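Local coordinates for metal cation efflux system protein CzcD (Cupriavidus metallidurans, PDB 6VD9) that binds and transports zinc, probably exporting it from the cytoplasm to the periplasm, and mediates resistance to cobalt, zinc and cadmium, at residues Glu9-Ala14 / Ala61-Ile66. Residues are numbered along the deposited sequence; the frame is centred on the assembly and turned at random.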
ATOM      1  N   GLU A   9       7.793  13.755  -4.360  1.00 18.52           N
ATOM      2  CA  GLU A   9       8.960  12.852  -4.598  1.00 17.79           C
ATOM      3  C   GLU A   9      10.080  13.172  -3.607  1.00 19.27           C
ATOM      4  O   GLU A   9      10.613  12.247  -2.956  1.00 19.79           O
ATOM      5  CB  GLU A   9       9.440  12.987  -6.053  1.00 18.80           C
ATOM      6  CG  GLU A   9       8.374  12.627  -7.077  1.00 21.80           C
ATOM      7  CD  GLU A   9       8.739  13.124  -8.463  1.00 24.20           C
ATOM      8  OE1 GLU A   9       9.563  14.071  -8.535  1.00 25.79           O
ATOM      9  OE2 GLU A   9       8.244  12.535  -9.433  1.00 25.34           O
ATOM     10  N   LYS A  10      10.470  14.438  -3.496  1.00 20.60           N
ATOM     11  CA  LYS A  10      11.561  14.869  -2.585  1.00 21.38           C
ATOM     12  C   LYS A  10      11.190  14.437  -1.176  1.00 19.00           C
ATOM     13  O   LYS A  10      12.043  13.922  -0.461  1.00 19.08           O
ATOM     14  CB  LYS A  10      11.776  16.389  -2.681  1.00 24.70           C
ATOM     15  CG  LYS A  10      12.764  16.994  -1.686  1.00 29.72           C
ATOM     16  CD  LYS A  10      13.199  18.469  -1.975  1.00 31.67           C
ATOM     17  CE  LYS A  10      14.229  18.938  -0.958  1.00 37.35           C
ATOM     18  NZ  LYS A  10      14.647  20.356  -1.107  1.00 43.65           N
ATOM     19  N   GLN A  11       9.949  14.669  -0.755  1.00 18.77           N
ATOM     20  CA  GLN A  11       9.608  14.420   0.660  1.00 19.77           C
ATOM     21  C   GLN A  11       9.587  12.911   0.934  1.00 17.82           C
ATOM     22  O   GLN A  11       9.887  12.542   2.085  1.00 19.70           O
ATOM     23  CB  GLN A  11       8.303  15.114   1.045  1.00 23.95           C
ATOM     24  CG  GLN A  11       8.435  16.627   1.033  1.00 27.10           C
ATOM     25  CD  GLN A  11       9.574  17.092   1.906  1.00 31.25           C
ATOM     26  OE1 GLN A  11       9.802  16.574   2.997  1.00 32.14           O
ATOM     27  NE2 GLN A  11      10.304  18.075   1.405  1.00 38.23           N
ATOM     28  N   ILE A  12       9.172  12.089  -0.043  1.00 17.16           N
ATOM     29  CA  ILE A  12       9.171  10.605   0.095  1.00 16.19           C
ATOM     30  C   ILE A  12      10.628  10.163   0.301  1.00 16.24           C
ATOM     31  O   ILE A  12      10.907   9.517   1.326  1.00 15.41           O
ATOM     32  CB  ILE A  12       8.504   9.910  -1.111  1.00 15.88           C
ATOM     33  CG1 ILE A  12       6.994  10.157  -1.094  1.00 17.31           C
ATOM     34  CG2 ILE A  12       8.819   8.434  -1.129  1.00 16.10           C
ATOM     35  CD1 ILE A  12       6.258   9.564  -2.250  1.00 18.42           C
ATOM     36  N   LEU A  13      11.524  10.563  -0.606  1.00 16.92           N
ATOM     37  CA  LEU A  13      12.958  10.158  -0.534  1.00 17.33           C
ATOM     38  C   LEU A  13      13.656  10.770   0.683  1.00 17.79           C
ATOM     39  O   LEU A  13      14.675  10.198   1.131  1.00 19.18           O
ATOM     40  CB  LEU A  13      13.654  10.557  -1.844  1.00 17.54           C
ATOM     41  CG  LEU A  13      13.264   9.729  -3.074  1.00 18.47           C
ATOM     42  CD1 LEU A  13      14.009  10.249  -4.335  1.00 19.31           C
ATOM     43  CD2 LEU A  13      13.481   8.231  -2.887  1.00 18.66           C
ATOM     44  N   ALA A  14      13.139  11.866   1.226  1.00 19.35           N
ATOM     45  CA  ALA A  14      13.712  12.534   2.412  1.00 19.21           C
ATOM     46  C   ALA A  14      13.286  11.806   3.686  1.00 20.80           C
ATOM     47  O   ALA A  14      13.879  12.071   4.741  1.00 20.19           O
ATOM     48  CB  ALA A  14      13.296  13.972   2.456  1.00 19.17           C
ATOM     49  N   ALA A  61      -0.223  14.103   4.708  1.00 16.42           N
ATOM     50  CA  ALA A  61      -1.382  14.851   5.252  1.00 18.01           C
ATOM     51  C   ALA A  61      -0.955  16.307   5.472  1.00 20.54           C
ATOM     52  O   ALA A  61      -1.614  17.191   4.916  1.00 20.22           O
ATOM     53  CB  ALA A  61      -1.888  14.204   6.490  1.00 17.54           C
ATOM     54  N   ASP A  62       0.170  16.519   6.149  1.00 21.96           N
ATOM     55  CA  ASP A  62       0.597  17.864   6.628  1.00 28.45           C
ATOM     56  C   ASP A  62       1.067  18.735   5.467  1.00 29.13           C
ATOM     57  O   ASP A  62       0.712  19.939   5.425  1.00 27.07           O
ATOM     58  CB  ASP A  62       1.719  17.763   7.653  1.00 30.89           C
ATOM     59  CG  ASP A  62       1.264  17.150   8.957  1.00 36.90           C
ATOM     60  OD1 ASP A  62       0.083  17.348   9.303  1.00 45.85           O
ATOM     61  OD2 ASP A  62       2.078  16.449   9.592  1.00 42.57           O
ATOM     62  N   LYS A  63       1.879  18.173   4.574  1.00 26.74           N
ATOM     63  CA  LYS A  63       2.571  18.956   3.535  1.00 26.95           C
ATOM     64  C   LYS A  63       1.708  19.055   2.279  1.00 25.51           C
ATOM     65  O   LYS A  63       1.877  20.052   1.561  1.00 26.19           O
ATOM     66  CB  LYS A  63       3.965  18.364   3.323  1.00 28.77           C
ATOM     67  CG  LYS A  63       4.787  18.263   4.607  1.00 31.64           C
ATOM     68  CD  LYS A  63       6.280  18.230   4.394  1.00 36.16           C
ATOM     69  CE  LYS A  63       7.052  18.692   5.611  1.00 36.48           C
ATOM     70  NZ  LYS A  63       8.474  18.303   5.539  1.00 40.28           N
ATOM     71  N   PHE A  64       0.848  18.069   1.971  1.00 24.25           N
ATOM     72  CA  PHE A  64       0.152  17.994   0.662  1.00 22.57           C
ATOM     73  C   PHE A  64      -1.360  17.852   0.822  1.00 21.42           C
ATOM     74  O   PHE A  64      -2.012  17.825  -0.211  1.00 21.48           O
ATOM     75  CB  PHE A  64       0.742  16.867  -0.204  1.00 23.00           C
ATOM     76  CG  PHE A  64       2.226  17.010  -0.373  1.00 22.76           C
ATOM     77  CD1 PHE A  64       2.733  18.031  -1.170  1.00 23.34           C
ATOM     78  CD2 PHE A  64       3.116  16.191   0.305  1.00 21.67           C
ATOM     79  CE1 PHE A  64       4.097  18.206  -1.294  1.00 21.69           C
ATOM     80  CE2 PHE A  64       4.486  16.373   0.174  1.00 23.65           C
ATOM     81  CZ  PHE A  64       4.973  17.380  -0.629  1.00 21.49           C
ATOM     82  N   ASP A  65      -1.894  17.698   2.048  1.00 20.72           N
ATOM     83  CA  ASP A  65      -3.345  17.515   2.275  1.00 22.30           C
ATOM     84  C   ASP A  65      -3.813  16.246   1.569  1.00 21.45           C
ATOM     85  O   ASP A  65      -4.983  16.212   1.059  1.00 20.64           O
ATOM     86  CB  ASP A  65      -4.117  18.788   1.897  1.00 24.50           C
ATOM     87  CG  ASP A  65      -3.660  20.002   2.702  1.00 30.75           C
ATOM     88  OD1 ASP A  65      -3.732  19.961   3.964  1.00 30.90           O
ATOM     89  OD2 ASP A  65      -3.200  20.981   2.068  1.00 43.36           O
ATOM     90  N   ILE A  66      -2.964  15.212   1.570  1.00 18.43           N
ATOM     91  CA  ILE A  66      -3.310  13.894   0.958  1.00 20.08           C
ATOM     92  C   ILE A  66      -3.577  12.913   2.093  1.00 18.80           C
ATOM     93  O   ILE A  66      -2.645  12.620   2.878  1.00 19.36           O
ATOM     94  CB  ILE A  66      -2.207  13.401   0.004  1.00 20.84           C
ATOM     95  CG1 ILE A  66      -1.931  14.428  -1.092  1.00 24.99           C
ATOM     96  CG2 ILE A  66      -2.582  12.040  -0.570  1.00 21.31           C
ATOM     97  CD1 ILE A  66      -0.853  14.024  -2.088  1.00 25.12           C
TER
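The Phe64 ring meets Gln11 with its far edge: CG of Gln11 lies near the ring plane, 3.9 Å from CZ of Phe64, and CB of Gln11 stands 4.1 Å from CE2 of Phe64. CB of Lys63, the preceding residue, sits 3.7 Å above one face of the Phe64 ring, nearer its margin than its centre. The Gln11 amide does not stack on the ring; the two planes are 40° apart, and the glutamine methylenes make the contact. The Gln11 chain bends about its CB-CG bond (chi2 -55°), turning the amide past the ring edge toward Lys63. The lysine runs extended beyond CG, crossing the glutamine at about a right angle, and its NZ gives a weak hydrogen bond to OE1 of Gln11 at 3.3 Å. NE2 of Gln11 donates, also weakly, to Glu7 one turn earlier; one weak partner at each end is consistent with the modelled orientation of the amide. Backbones stay well apart, 8.9 Å between CA of Gln11 and CA of Lys63, and across these segments side chains make the contact, at the surface. Helix 53-64 ends here, Asp65 leaving it with positive phi. Met59 of that helix touches both Gln11 and Phe64, while Phe64 also reaches Glu7 and Val8. The contact thus joins helix 5-13 to helix 53-64 on one side of the mixed sheet, in the helix-strand-strand-helix-strand fold of cation diffusion facilitator C-terminal domains, here predicted to be cytoplasmic; Ile12 rests on Phe21 of strand 18-28 and Ile66 on Ala34 and Leu36 of strand 34-42.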